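Local coordinates for Sam-dependent methyltransferases (Streptomyces davawensis, PDB 4D7K), which catalyses the two successive S-adenosyl-L-methionine-dependent N-methylations that turn 8-amino-8-demethyl-D-riboflavin into the antibiotic roseoflavin, at residues Leu38-Ala43 / Leu93-Pro98; Phe179-Asp184 / Thr243-Tyr248; Arg268-Met273 / Ala323-Val328; Ile283-Ile288 / Asp335-Ile340. All blocks are in the same frame, centred on the assembly; numbering follows the deposited sequence.

Overall arrangement
Contact 1 belongs to the N-terminal dimerisation domain; contacts 2, 3 and 4 lie on the seven-stranded sheet of the class I methyltransferase domain, whose strand order 3-2-1-4-5-7-6 is that of the superfamily. The centre of contact 1 is 46 Å from that of contact 3 and 33 Å from that of contact 4. Contacts 2 and 3, with centres 13 Å apart, meet through Tyr248, whose ring packs on Ile269 and Met273. Strands 247-251 and 280-285 make contacts 2 and 4 neighbours in the sheet, nearest atoms about 5 Å apart. Contacts 3 and 4 alternate along the chain and share neighbouring strands 325-333 and 337-344, nearest atoms about 4 Å apart. The predicted S-adenosyl-L-methionine site is nearest contact 3: about 8 Å separates the side chains of Ile269 and Phe237.

Contact 1 (Leu38-Ala43 / Leu93-Pro98); sequences LPDLLA and LRSGHP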
loop_
_atom_site.group_PDB
_atom_site.type_symbol
_atom_site.label_atom_id
_atom_site.label_comp_id
_atom_site.label_asym_id
_atom_site.label_seq_id
_atom_site.Cartn_x
_atom_site.Cartn_y
_atom_site.Cartn_z
ATOM N N LEU A 38 4.959 -13.908 -14.164
ATOM C CA LEU A 38 3.827 -13.869 -15.083
ATOM C C LEU A 38 3.985 -12.847 -16.217
ATOM O O LEU A 38 3.611 -13.147 -17.350
ATOM C CB LEU A 38 2.534 -13.597 -14.312
ATOM C CG LEU A 38 2.110 -14.760 -13.416
ATOM C CD1 LEU A 38 0.915 -14.397 -12.557
ATOM C CD2 LEU A 38 1.802 -15.979 -14.259
ATOM N N PRO A 39 4.536 -11.644 -15.932
ATOM C CA PRO A 39 4.696 -10.734 -17.072
ATOM C C PRO A 39 5.629 -11.291 -18.134
ATOM O O PRO A 39 5.372 -11.131 -19.326
ATOM C CB PRO A 39 5.305 -9.479 -16.442
ATOM C CG PRO A 39 4.926 -9.547 -15.007
ATOM C CD PRO A 39 4.955 -11.002 -14.672
ATOM N N ASP A 40 6.702 -11.940 -17.691
ATOM C CA ASP A 40 7.688 -12.510 -18.595
ATOM C C ASP A 40 7.114 -13.719 -19.344
ATOM O O ASP A 40 7.419 -13.944 -20.519
ATOM C CB ASP A 40 8.947 -12.896 -17.812
ATOM C CG ASP A 40 9.491 -11.740 -16.977
ATOM O OD1 ASP A 40 10.303 -10.951 -17.503
ATOM O OD2 ASP A 40 9.101 -11.614 -15.797
ATOM N N LEU A 41 6.271 -14.487 -18.662
ATOM C CA LEU A 41 5.597 -15.620 -19.286
ATOM C C LEU A 41 4.586 -15.150 -20.336
ATOM O O LEU A 41 4.251 -15.889 -21.254
ATOM C CB LEU A 41 4.895 -16.482 -18.228
ATOM C CG LEU A 41 5.746 -17.397 -17.346
ATOM C CD1 LEU A 41 4.917 -17.929 -16.189
ATOM C CD2 LEU A 41 6.324 -18.546 -18.162
ATOM N N LEU A 42 4.104 -13.920 -20.196
ATOM C CA LEU A 42 3.113 -13.385 -21.123
ATOM C C LEU A 42 3.742 -12.438 -22.147
ATOM O O LEU A 42 3.039 -11.805 -22.937
ATOM C CB LEU A 42 2.008 -12.664 -20.352
ATOM C CG LEU A 42 1.089 -13.515 -19.471
ATOM C CD1 LEU A 42 0.295 -12.633 -18.504
ATOM C CD2 LEU A 42 0.146 -14.326 -20.339
ATOM N N ALA A 43 5.070 -12.361 -22.141
ATOM C CA ALA A 43 5.798 -11.400 -22.967
ATOM C C ALA A 43 5.557 -11.561 -24.464
ATOM O O ALA A 43 5.726 -10.607 -25.221
ATOM C CB ALA A 43 7.292 -11.496 -22.683
ATOM N N LEU A 93 6.535 -4.444 -15.688
ATOM C CA LEU A 93 6.963 -5.340 -14.627
ATOM C C LEU A 93 7.761 -6.507 -15.201
ATOM O O LEU A 93 8.076 -7.460 -14.491
ATOM C CB LEU A 93 5.761 -5.841 -13.819
ATOM C CG LEU A 93 5.006 -4.756 -13.042
ATOM C CD1 LEU A 93 3.852 -5.337 -12.242
ATOM C CD2 LEU A 93 5.947 -4.000 -12.126
ATOM N N ARG A 94 8.091 -6.425 -16.487
ATOM C CA ARG A 94 9.029 -7.371 -17.088
ATOM C C ARG A 94 10.451 -6.928 -16.787
ATOM O O ARG A 94 10.761 -5.741 -16.850
ATOM C CB ARG A 94 8.841 -7.481 -18.604
ATOM C CG ARG A 94 7.524 -8.072 -19.053
ATOM C CD ARG A 94 7.494 -8.258 -20.569
ATOM N NE ARG A 94 7.778 -7.024 -21.302
ATOM C CZ ARG A 94 8.886 -6.807 -22.008
ATOM N NH1 ARG A 94 9.827 -7.742 -22.082
ATOM N NH2 ARG A 94 9.054 -5.653 -22.642
ATOM N N SER A 95 11.312 -7.886 -16.469
ATOM C CA SER A 95 12.717 -7.597 -16.223
ATOM C C SER A 95 13.372 -6.997 -17.465
ATOM O O SER A 95 14.204 -6.095 -17.366
ATOM C CB SER A 95 13.452 -8.871 -15.801
ATOM O OG SER A 95 12.624 -9.693 -14.992
ATOM N N GLY A 96 12.972 -7.490 -18.634
ATOM C CA GLY A 96 13.604 -7.109 -19.885
ATOM C C GLY A 96 13.060 -5.867 -20.569
ATOM O O GLY A 96 13.447 -5.562 -21.697
ATOM N N HIS A 97 12.165 -5.148 -19.899
ATOM C CA HIS A 97 11.629 -3.905 -20.449
ATOM C C HIS A 97 12.644 -2.782 -20.262
ATOM O O HIS A 97 13.218 -2.641 -19.185
ATOM C CB HIS A 97 10.302 -3.547 -19.779
ATOM C CG HIS A 97 9.541 -2.466 -20.482
ATOM N ND1 HIS A 97 9.928 -1.145 -20.464
ATOM C CD2 HIS A 97 8.403 -2.516 -21.219
ATOM C CE1 HIS A 97 9.073 -0.426 -21.164
ATOM N NE2 HIS A 97 8.135 -1.230 -21.630
ATOM N N PRO A 98 12.883 -1.987 -21.317
ATOM C CA PRO A 98 13.882 -0.909 -21.260
ATOM C C PRO A 98 13.613 0.105 -20.148
ATOM O O PRO A 98 14.556 0.604 -19.539
ATOM C CB PRO A 98 13.772 -0.247 -22.641
ATOM C CG PRO A 98 12.462 -0.721 -23.209
ATOM C CD PRO A 98 12.263 -2.092 -22.649
HETATM O O HOH W 1 8.238 -10.130 -13.880
#
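Asp40, its CG set opposite the carbonyl carbon (chi1 -53°), brings its carboxylate to the amide of Ser95, while Arg94 runs extended as far as CD, laying its methylenes against Pro39 and Ala43, before a bend at chi3 (-55°) turns NE aside. Both segments belong to the O-methyltransferase dimerisation domain, which is of the helix-turn-helix class; the contact packs this short helix on the loop between helices 88-91 and 102-107. The apolar part is a row of small surfaces. Pro39 CB lies 3.7 Å from Arg94 CG, and the next methylene along, Arg94 CD, comes within 3.9 Å of Ala43 CB. The next ring atom of the proline, Pro39 CG, meets Leu93 CB at 4.0 Å. Pro39 and Arg94 also both touch Leu86 of strand 83-86, and Leu93 packs on Leu17 of the second subunit, so the inner end of the contact borders the dimer interface. Although Asp40 and Arg94 carry opposite charges, they form no ion pair with each other: Arg94 NE is held in a salt bridge by Asp91 instead. The aspartate serves the loop backbone. Its OD1 accepts a weak hydrogen bond from Ser95 N at 3.4 Å, just where the chain enters the type I turn from Arg94 to His97. Its other oxygen works through solvent: one water donates to Asp40 OD2 at 2.6 Å and to Leu93 O at 2.7 Å, so the two carboxylate oxygens reach the loop on both sides of Arg94.

Contact 2 (Phe179-Asp184 / Thr243-Tyr248); sequences FTRFAD and TGCDAY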
loop_
_atom_site.group_PDB
_atom_site.type_symbol
_atom_site.label_atom_id
_atom_site.label_comp_id
_atom_site.label_asym_id
_atom_site.label_seq_id
_atom_site.Cartn_x
_atom_site.Cartn_y
_atom_site.Cartn_z
ATOM N N PHE A 179 27.880 25.090 -17.195
ATOM C CA PHE A 179 29.138 24.463 -16.802
ATOM C C PHE A 179 29.664 23.605 -17.946
ATOM O O PHE A 179 28.889 23.111 -18.765
ATOM C CB PHE A 179 28.960 23.624 -15.534
ATOM C CG PHE A 179 28.441 24.406 -14.364
ATOM C CD1 PHE A 179 29.273 25.262 -13.661
ATOM C CD2 PHE A 179 27.118 24.290 -13.968
ATOM C CE1 PHE A 179 28.796 25.988 -12.587
ATOM C CE2 PHE A 179 26.636 25.010 -12.896
ATOM C CZ PHE A 179 27.476 25.862 -12.204
ATOM N N THR A 180 30.979 23.430 -18.004
ATOM C CA THR A 180 31.596 22.733 -19.128
ATOM C C THR A 180 32.374 21.489 -18.721
ATOM O O THR A 180 32.795 20.707 -19.575
ATOM C CB THR A 180 32.546 23.660 -19.903
ATOM O OG1 THR A 180 33.277 22.888 -20.862
ATOM C CG2 THR A 180 33.526 24.334 -18.954
ATOM N N ARG A 181 32.576 21.307 -17.422
ATOM C CA ARG A 181 33.280 20.127 -16.939
ATOM C C ARG A 181 32.697 19.629 -15.618
ATOM O O ARG A 181 32.808 20.285 -14.583
ATOM C CB ARG A 181 34.773 20.414 -16.784
ATOM C CG ARG A 181 35.600 19.157 -16.600
ATOM C CD ARG A 181 37.084 19.458 -16.503
ATOM N NE ARG A 181 37.853 18.241 -16.260
ATOM C CZ ARG A 181 39.121 18.223 -15.867
ATOM N NH1 ARG A 181 39.774 19.361 -15.668
ATOM N NH2 ARG A 181 39.736 17.065 -15.668
ATOM N N PHE A 182 32.081 18.455 -15.668
ATOM C CA PHE A 182 31.391 17.903 -14.516
ATOM C C PHE A 182 32.221 16.848 -13.800
ATOM O O PHE A 182 32.944 16.078 -14.428
ATOM C CB PHE A 182 30.050 17.309 -14.948
ATOM C CG PHE A 182 29.138 18.299 -15.610
ATOM C CD1 PHE A 182 29.199 18.511 -16.978
ATOM C CD2 PHE A 182 28.223 19.022 -14.863
ATOM C CE1 PHE A 182 28.363 19.425 -17.590
ATOM C CE2 PHE A 182 27.381 19.939 -15.468
ATOM C CZ PHE A 182 27.452 20.141 -16.834
ATOM N N ALA A 183 32.104 16.820 -12.477
ATOM C CA ALA A 183 32.787 15.826 -11.665
ATOM C C ALA A 183 31.787 15.129 -10.756
ATOM O O ALA A 183 31.448 15.634 -9.684
ATOM C CB ALA A 183 33.900 16.467 -10.848
ATOM N N ASP A 184 31.310 13.969 -11.194
ATOM C CA ASP A 184 30.323 13.215 -10.435
ATOM C C ASP A 184 31.000 12.347 -9.382
ATOM O O ASP A 184 31.509 11.270 -9.688
ATOM C CB ASP A 184 29.472 12.350 -11.367
ATOM C CG ASP A 184 28.110 12.019 -10.775
ATOM O OD1 ASP A 184 27.983 12.009 -9.531
ATOM O OD2 ASP A 184 27.165 11.773 -11.554
ATOM N N THR A 243 41.034 17.708 -10.752
ATOM C CA THR A 243 41.263 19.128 -10.514
ATOM C C THR A 243 40.966 19.950 -11.768
ATOM O O THR A 243 41.332 19.562 -12.876
ATOM C CB THR A 243 42.719 19.386 -10.059
ATOM O OG1 THR A 243 42.985 18.636 -8.867
ATOM C CG2 THR A 243 42.957 20.865 -9.783
ATOM N N GLY A 244 40.293 21.083 -11.589
ATOM C CA GLY A 244 40.018 21.980 -12.695
ATOM C C GLY A 244 38.598 21.887 -13.218
ATOM O O GLY A 244 38.267 22.481 -14.244
ATOM N N CYS A 245 37.756 21.137 -12.516
ATOM C CA CYS A 245 36.353 21.032 -12.889
ATOM C C CYS A 245 35.585 22.232 -12.345
ATOM O O CYS A 245 35.862 22.709 -11.245
ATOM C CB CYS A 245 35.756 19.722 -12.375
ATOM S SG CYS A 245 36.505 18.239 -13.101
ATOM N N ASP A 246 34.633 22.732 -13.124
ATOM C CA ASP A 246 33.877 23.908 -12.713
ATOM C C ASP A 246 32.520 23.516 -12.129
ATOM O O ASP A 246 31.724 24.375 -11.754
ATOM C CB ASP A 246 33.700 24.878 -13.887
ATOM C CG ASP A 246 33.094 24.217 -15.108
ATOM O OD1 ASP A 246 33.272 22.995 -15.274
ATOM O OD2 ASP A 246 32.443 24.923 -15.906
ATOM N N ALA A 247 32.272 22.212 -12.043
ATOM C CA ALA A 247 31.060 21.708 -11.409
ATOM C C ALA A 247 31.323 20.370 -10.728
ATOM O O ALA A 247 31.702 19.399 -11.378
ATOM C CB ALA A 247 29.936 21.575 -12.428
ATOM N N TYR A 248 31.133 20.332 -9.413
ATOM C CA TYR A 248 31.281 19.106 -8.640
ATOM C C TYR A 248 29.930 18.667 -8.099
ATOM O O TYR A 248 29.195 19.467 -7.520
ATOM C CB TYR A 248 32.274 19.301 -7.494
ATOM C CG TYR A 248 33.701 19.454 -7.952
ATOM C CD1 TYR A 248 34.156 20.656 -8.473
ATOM C CD2 TYR A 248 34.597 18.395 -7.862
ATOM C CE1 TYR A 248 35.462 20.797 -8.898
ATOM C CE2 TYR A 248 35.908 18.530 -8.282
ATOM C CZ TYR A 248 36.335 19.735 -8.798
ATOM O OH TYR A 248 37.637 19.881 -9.218
#
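Ala183 and Tyr248 pack in the tight part of this contact, where strands 181-185 and 247-251 run parallel as central neighbours in the Rossmann-like sheet of a class I methyltransferase. Ala183 N donates to Ala247 O at 2.8 Å, and on the face of Ala183 its CB touches Tyr248 CD2 at 3.6 Å. On the other face Ala247 CB meets two aromatic rings: it sits over one face of the Phe179 ring in a CH-pi contact, 4.2 Å from the centroid, and approaches Phe182 CD2 obliquely at 3.9 Å. Helix 191-199 covers Phe182 on that side. Toward the strand beginnings the pairing loosens, and Arg181 O receives two weak bonds, from Asp246 N and Ala247 N. Thr180, Thr243 and Gly244 lie here at the solvent side. The extended Arg181 chain reaches along Cys245, whose SG lies over one guanidinium face, 3.4 Å from NE, and NH1 bonds weakly to Thr243 O. Asp246, its CG placed between backbone N and carbonyl carbon (chi1 54°), reaches back to segment 179-184: OD2 takes Thr180 N through its syn lone pair at 3.0 Å and 165°, and OD1 takes Arg181 N weakly at 2.8 Å. One carboxylate thus ties down two successive amides where strand 181-185 starts; these N-H donors probably offset the nearness of Arg181 O, an acceptor 2.8 Å from OD1.

Contact 3 (Arg268-Met273 / Ala323-Val328); sequences RIRQAM and AGFDIV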
loop_
_atom_site.group_PDB
_atom_site.type_symbol
_atom_site.label_atom_id
_atom_site.label_comp_id
_atom_site.label_asym_id
_atom_site.label_seq_id
_atom_site.Cartn_x
_atom_site.Cartn_y
_atom_site.Cartn_z
ATOM N N ARG A 268 38.492 18.714 0.696
ATOM C CA ARG A 268 39.249 18.194 -0.439
ATOM C C ARG A 268 38.657 18.648 -1.771
ATOM O O ARG A 268 39.388 18.946 -2.715
ATOM C CB ARG A 268 39.307 16.667 -0.384
ATOM C CG ARG A 268 40.375 16.125 0.549
ATOM C CD ARG A 268 41.771 16.335 -0.023
ATOM N NE ARG A 268 41.969 15.601 -1.271
ATOM C CZ ARG A 268 41.969 16.156 -2.479
ATOM N NH1 ARG A 268 41.788 17.464 -2.612
ATOM N NH2 ARG A 268 42.155 15.403 -3.556
ATOM N N ILE A 269 37.332 18.694 -1.846
ATOM C CA ILE A 269 36.667 19.214 -3.033
ATOM C C ILE A 269 36.978 20.700 -3.179
ATOM O O ILE A 269 37.281 21.178 -4.271
ATOM C CB ILE A 269 35.143 19.002 -2.973
ATOM C CG1 ILE A 269 34.818 17.506 -2.964
ATOM C CG2 ILE A 269 34.452 19.688 -4.148
ATOM C CD1 ILE A 269 33.349 17.202 -2.775
ATOM N N ARG A 270 36.930 21.412 -2.057
ATOM C CA ARG A 270 37.140 22.855 -2.038
ATOM C C ARG A 270 38.476 23.282 -2.648
ATOM O O ARG A 270 38.546 24.282 -3.363
ATOM C CB ARG A 270 37.041 23.378 -0.604
ATOM C CG ARG A 270 37.311 24.865 -0.465
ATOM C CD ARG A 270 36.314 25.700 -1.259
ATOM N NE ARG A 270 36.665 27.116 -1.218
ATOM C CZ ARG A 270 37.439 27.720 -2.114
ATOM N NH1 ARG A 270 37.937 27.033 -3.134
ATOM N NH2 ARG A 270 37.712 29.011 -1.993
ATOM N N GLN A 271 39.532 22.526 -2.371
ATOM C CA GLN A 271 40.852 22.887 -2.873
ATOM C C GLN A 271 41.090 22.359 -4.287
ATOM O O GLN A 271 42.095 22.689 -4.916
ATOM C CB GLN A 271 41.946 22.381 -1.922
ATOM C CG GLN A 271 41.909 20.890 -1.633
ATOM C CD GLN A 271 42.942 20.475 -0.598
ATOM O OE1 GLN A 271 43.147 19.286 -0.350
ATOM N NE2 GLN A 271 43.594 21.458 0.014
ATOM N N ALA A 272 40.162 21.550 -4.787
ATOM C CA ALA A 272 40.247 21.029 -6.149
ATOM C C ALA A 272 39.539 21.953 -7.141
ATOM O O ALA A 272 39.716 21.834 -8.354
ATOM C CB ALA A 272 39.658 19.626 -6.219
ATOM N N MET A 273 38.740 22.874 -6.613
ATOM C CA MET A 273 37.972 23.797 -7.442
ATOM C C MET A 273 38.796 25.011 -7.853
ATOM O O MET A 273 38.449 25.715 -8.801
ATOM C CB MET A 273 36.714 24.260 -6.702
ATOM C CG MET A 273 35.769 23.144 -6.323
ATOM S SD MET A 273 34.331 23.750 -5.422
ATOM C CE MET A 273 33.743 25.018 -6.539
ATOM N N ALA A 323 34.170 23.917 5.769
ATOM C CA ALA A 323 34.916 23.528 4.577
ATOM C C ALA A 323 35.162 24.712 3.642
ATOM O O ALA A 323 35.767 24.557 2.581
ATOM C CB ALA A 323 34.187 22.419 3.842
ATOM N N GLY A 324 34.691 25.890 4.035
ATOM C CA GLY A 324 34.897 27.090 3.244
ATOM C C GLY A 324 33.965 27.209 2.053
ATOM O O GLY A 324 34.372 27.652 0.978
ATOM N N PHE A 325 32.709 26.814 2.241
ATOM C CA PHE A 325 31.700 26.950 1.195
ATOM C C PHE A 325 30.557 27.869 1.616
ATOM O O PHE A 325 30.274 28.019 2.803
ATOM C CB PHE A 325 31.132 25.584 0.811
ATOM C CG PHE A 325 31.999 24.803 -0.131
ATOM C CD1 PHE A 325 32.095 25.167 -1.463
ATOM C CD2 PHE A 325 32.697 23.691 0.308
ATOM C CE1 PHE A 325 32.884 24.444 -2.338
ATOM C CE2 PHE A 325 33.489 22.964 -0.562
ATOM C CZ PHE A 325 33.582 23.341 -1.888
ATOM N N ASP A 326 29.899 28.469 0.628
ATOM C CA ASP A 326 28.712 29.280 0.868
ATOM C C ASP A 326 27.550 28.805 0.009
ATOM O O ASP A 326 27.711 28.567 -1.188
ATOM C CB ASP A 326 28.995 30.755 0.585
ATOM C CG ASP A 326 29.261 31.546 1.844
ATOM O OD1 ASP A 326 28.671 31.202 2.889
ATOM O OD2 ASP A 326 30.056 32.509 1.787
ATOM N N ILE A 327 26.379 28.669 0.622
ATOM C CA ILE A 327 25.182 28.286 -0.112
ATOM C C ILE A 327 24.661 29.466 -0.929
ATOM O O ILE A 327 24.231 30.475 -0.373
ATOM C CB ILE A 327 24.073 27.780 0.832
ATOM C CG1 ILE A 327 24.574 26.577 1.631
ATOM C CG2 ILE A 327 22.820 27.410 0.047
ATOM C CD1 ILE A 327 23.509 25.914 2.470
ATOM N N VAL A 328 24.720 29.338 -2.250
ATOM C CA VAL A 328 24.187 30.357 -3.144
ATOM C C VAL A 328 22.668 30.254 -3.177
ATOM O O VAL A 328 21.963 31.262 -3.196
ATOM C CB VAL A 328 24.757 30.215 -4.570
ATOM C CG1 VAL A 328 24.136 31.235 -5.504
ATOM C CG2 VAL A 328 26.263 30.367 -4.546
#
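Arg270 and Phe325 carry this contact between the end of helix 259-270 and the start of strand 325-333, the outermost strand on one side of the Rossmann-like methyltransferase sheet within this chain. Helix 313-322 leads into that strand through a Schellman motif: Gly324, at positive phi, receives the chain as two bonds reach back into the last helical turn. The polar link comes from the arginine. With CG anti to the backbone N, the bend at chi2 (61°) brings CD over the Phe325 ring and NE to Gly324 O, to which it donates at 3.2 Å and 137°. The acceptor lies close to the guanidinium plane, whereas the donor is tilted from the carbonyl plane. Gly274 O takes a further bond from NH1, so the guanidinium also ties the turn to the chain just after helix 259-270. CH-pi packing uses the methylene: Arg270 CD stands over one face of the Phe325 ring, 3.9 Å from its centroid and offset toward the rim. The guanidinium itself is inclined 52° to the ring and does not lie flat on it. Apolar contacts complete the fit, Arg270 CB meeting Phe325 CE2 at 3.6 Å, with Ile269 CG2 farther off at 4.4 Å from CZ, and Leu320 of helix 313-322 packs on the same ring. The Met-aromatic contact is made at the edge: Met273 SD lies in the ring plane, 3.5 Å from Phe325 CE1 and 3.6 Å from CZ.

Contact 4 (Ile283-Ile288 / Asp335-Ile340); sequences ILDSVI and DVWAVI
Val336 O is gripped by several donors: a water at 2.9 Å, Ser286 OG weakly at 3.4 Å, and Thr291 OG1 from just beyond the segment. The same water accepts Val287 N at 3.0 Å, bridging the two segments. These residues flank the antiparallel pair 280-285 and 337-344, in which the reversed seventh strand of the class I methyltransferase fold lies beside strand five. Ile283 and Ile340 form a hydrogen-bonded pair, with Ile340 N to Ile283 O at 2.8 Å, as do Asp285 and Ala338; between them, non-hydrogen-bonded Leu284 and Val339 lie side by side and are covered by Phe170 of helix 167-171. On the other face Trp316 of helix 313-322 packs on Ile283, Asp285 and Ile340. Val287 CG2 touches Ile340 CD1 at 3.8 Å. Asp285 turns back on its own chain: OD1 takes a short bond from Ser286 N, the donor coming from above the carboxylate plane, and Glu255, a like charge, lies close to OD1. Trp337 presents its edge to this corner, with Phe166 packed edge-to-face against its ring. Val336 CG1 sits over the centre of one indole face, while CE3 abuts Ser286 N at 3.6 Å.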
loop_
_atom_site.group_PDB
_atom_site.type_symbol
_atom_site.label_atom_id
_atom_site.label_comp_id
_atom_site.label_asym_id
_atom_site.label_seq_id
_atom_site.Cartn_x
_atom_site.Cartn_y
_atom_site.Cartn_z
ATOM N N ILE A 283 25.115 19.965 -4.561
ATOM C CA ILE A 283 24.715 18.823 -3.751
ATOM C C ILE A 283 23.248 18.487 -3.988
ATOM O O ILE A 283 22.357 19.298 -3.743
ATOM C CB ILE A 283 24.954 19.073 -2.252
ATOM C CG1 ILE A 283 26.418 19.441 -2.004
ATOM C CG2 ILE A 283 24.586 17.836 -1.445
ATOM C CD1 ILE A 283 26.766 19.630 -0.544
ATOM N N LEU A 284 23.010 17.280 -4.480
ATOM C CA LEU A 284 21.665 16.832 -4.798
ATOM C C LEU A 284 21.128 15.987 -3.647
ATOM O O LEU A 284 21.683 14.941 -3.321
ATOM C CB LEU A 284 21.656 16.043 -6.112
ATOM C CG LEU A 284 21.647 16.815 -7.441
ATOM C CD1 LEU A 284 22.795 17.803 -7.555
ATOM C CD2 LEU A 284 21.679 15.850 -8.612
ATOM N N ASP A 285 20.051 16.455 -3.025
ATOM C CA ASP A 285 19.509 15.783 -1.853
ATOM C C ASP A 285 18.103 16.281 -1.545
ATOM O O ASP A 285 17.613 17.221 -2.172
ATOM C CB ASP A 285 20.423 16.006 -0.641
ATOM C CG ASP A 285 20.278 14.924 0.419
ATOM O OD1 ASP A 285 19.346 14.098 0.322
ATOM O OD2 ASP A 285 21.100 14.903 1.361
ATOM N N SER A 286 17.455 15.633 -0.584
ATOM C CA SER A 286 16.218 16.145 -0.016
ATOM C C SER A 286 16.569 16.973 1.215
ATOM O O SER A 286 17.310 16.516 2.085
ATOM C CB SER A 286 15.266 15.005 0.344
ATOM O OG SER A 286 14.052 15.505 0.874
ATOM N N VAL A 287 16.050 18.192 1.284
ATOM C CA VAL A 287 16.406 19.097 2.369
ATOM C C VAL A 287 15.247 19.276 3.342
ATOM O O VAL A 287 14.182 19.778 2.973
ATOM C CB VAL A 287 16.849 20.468 1.823
ATOM C CG1 VAL A 287 17.172 21.425 2.960
ATOM C CG2 VAL A 287 18.050 20.300 0.907
ATOM N N ILE A 288 15.463 18.848 4.582
ATOM C CA ILE A 288 14.460 18.960 5.635
ATOM C C ILE A 288 14.024 20.407 5.810
ATOM O O ILE A 288 14.855 21.293 6.008
ATOM C CB ILE A 288 14.985 18.425 6.984
ATOM C CG1 ILE A 288 15.418 16.959 6.858
ATOM C CG2 ILE A 288 13.928 18.590 8.072
ATOM C CD1 ILE A 288 14.269 16.011 6.612
ATOM N N ASP A 335 9.096 17.721 -6.205
ATOM C CA ASP A 335 8.488 17.797 -4.886
ATOM C C ASP A 335 9.263 17.027 -3.825
ATOM O O ASP A 335 8.804 16.878 -2.692
ATOM C CB ASP A 335 7.050 17.288 -4.949
ATOM C CG ASP A 335 6.150 18.193 -5.766
ATOM O OD1 ASP A 335 6.400 19.420 -5.788
ATOM O OD2 ASP A 335 5.196 17.679 -6.384
ATOM N N VAL A 336 10.442 16.537 -4.187
ATOM C CA VAL A 336 11.264 15.813 -3.231
ATOM C C VAL A 336 12.659 16.395 -3.144
ATOM O O VAL A 336 13.083 16.889 -2.097
ATOM C CB VAL A 336 11.389 14.330 -3.596
ATOM C CG1 VAL A 336 12.269 13.617 -2.580
ATOM C CG2 VAL A 336 10.020 13.688 -3.671
ATOM N N TRP A 337 13.366 16.331 -4.264
ATOM C CA TRP A 337 14.783 16.634 -4.295
ATOM C C TRP A 337 15.054 18.111 -4.531
ATOM O O TRP A 337 14.163 18.874 -4.905
ATOM C CB TRP A 337 15.466 15.797 -5.377
ATOM C CG TRP A 337 15.069 14.357 -5.331
ATOM C CD1 TRP A 337 14.303 13.689 -6.240
ATOM C CD2 TRP A 337 15.402 13.406 -4.312
ATOM N NE1 TRP A 337 14.144 12.380 -5.856
ATOM C CE2 TRP A 337 14.809 12.180 -4.672
ATOM C CE3 TRP A 337 16.148 13.470 -3.129
ATOM C CZ2 TRP A 337 14.933 11.029 -3.895
ATOM C CZ3 TRP A 337 16.270 12.326 -2.356
ATOM C CH2 TRP A 337 15.667 11.121 -2.743
ATOM N N ALA A 338 16.297 18.504 -4.300
ATOM C CA ALA A 338 16.710 19.879 -4.492
ATOM C C ALA A 338 18.166 19.929 -4.926
ATOM O O ALA A 338 18.939 19.016 -4.635
ATOM C CB ALA A 338 16.507 20.678 -3.215
ATOM N N VAL A 339 18.536 20.989 -5.630
ATOM C CA VAL A 339 19.934 21.202 -5.958
ATOM C C VAL A 339 20.512 22.286 -5.060
ATOM O O VAL A 339 20.153 23.457 -5.175
ATOM C CB VAL A 339 20.125 21.589 -7.429
ATOM C CG1 VAL A 339 21.587 21.907 -7.704
ATOM C CG2 VAL A 339 19.649 20.468 -8.327
ATOM N N ILE A 340 21.392 21.881 -4.150
ATOM C CA ILE A 340 22.077 22.825 -3.280
ATOM C C ILE A 340 23.277 23.401 -4.013
ATOM O O ILE A 340 24.272 22.716 -4.212
ATOM C CB ILE A 340 22.545 22.165 -1.968
ATOM C CG1 ILE A 340 21.374 21.478 -1.263
ATOM C CG2 ILE A 340 23.190 23.196 -1.048
ATOM C CD1 ILE A 340 21.760 20.786 0.035
HETATM O O HOH W 2 14.436 19.174 -1.027
#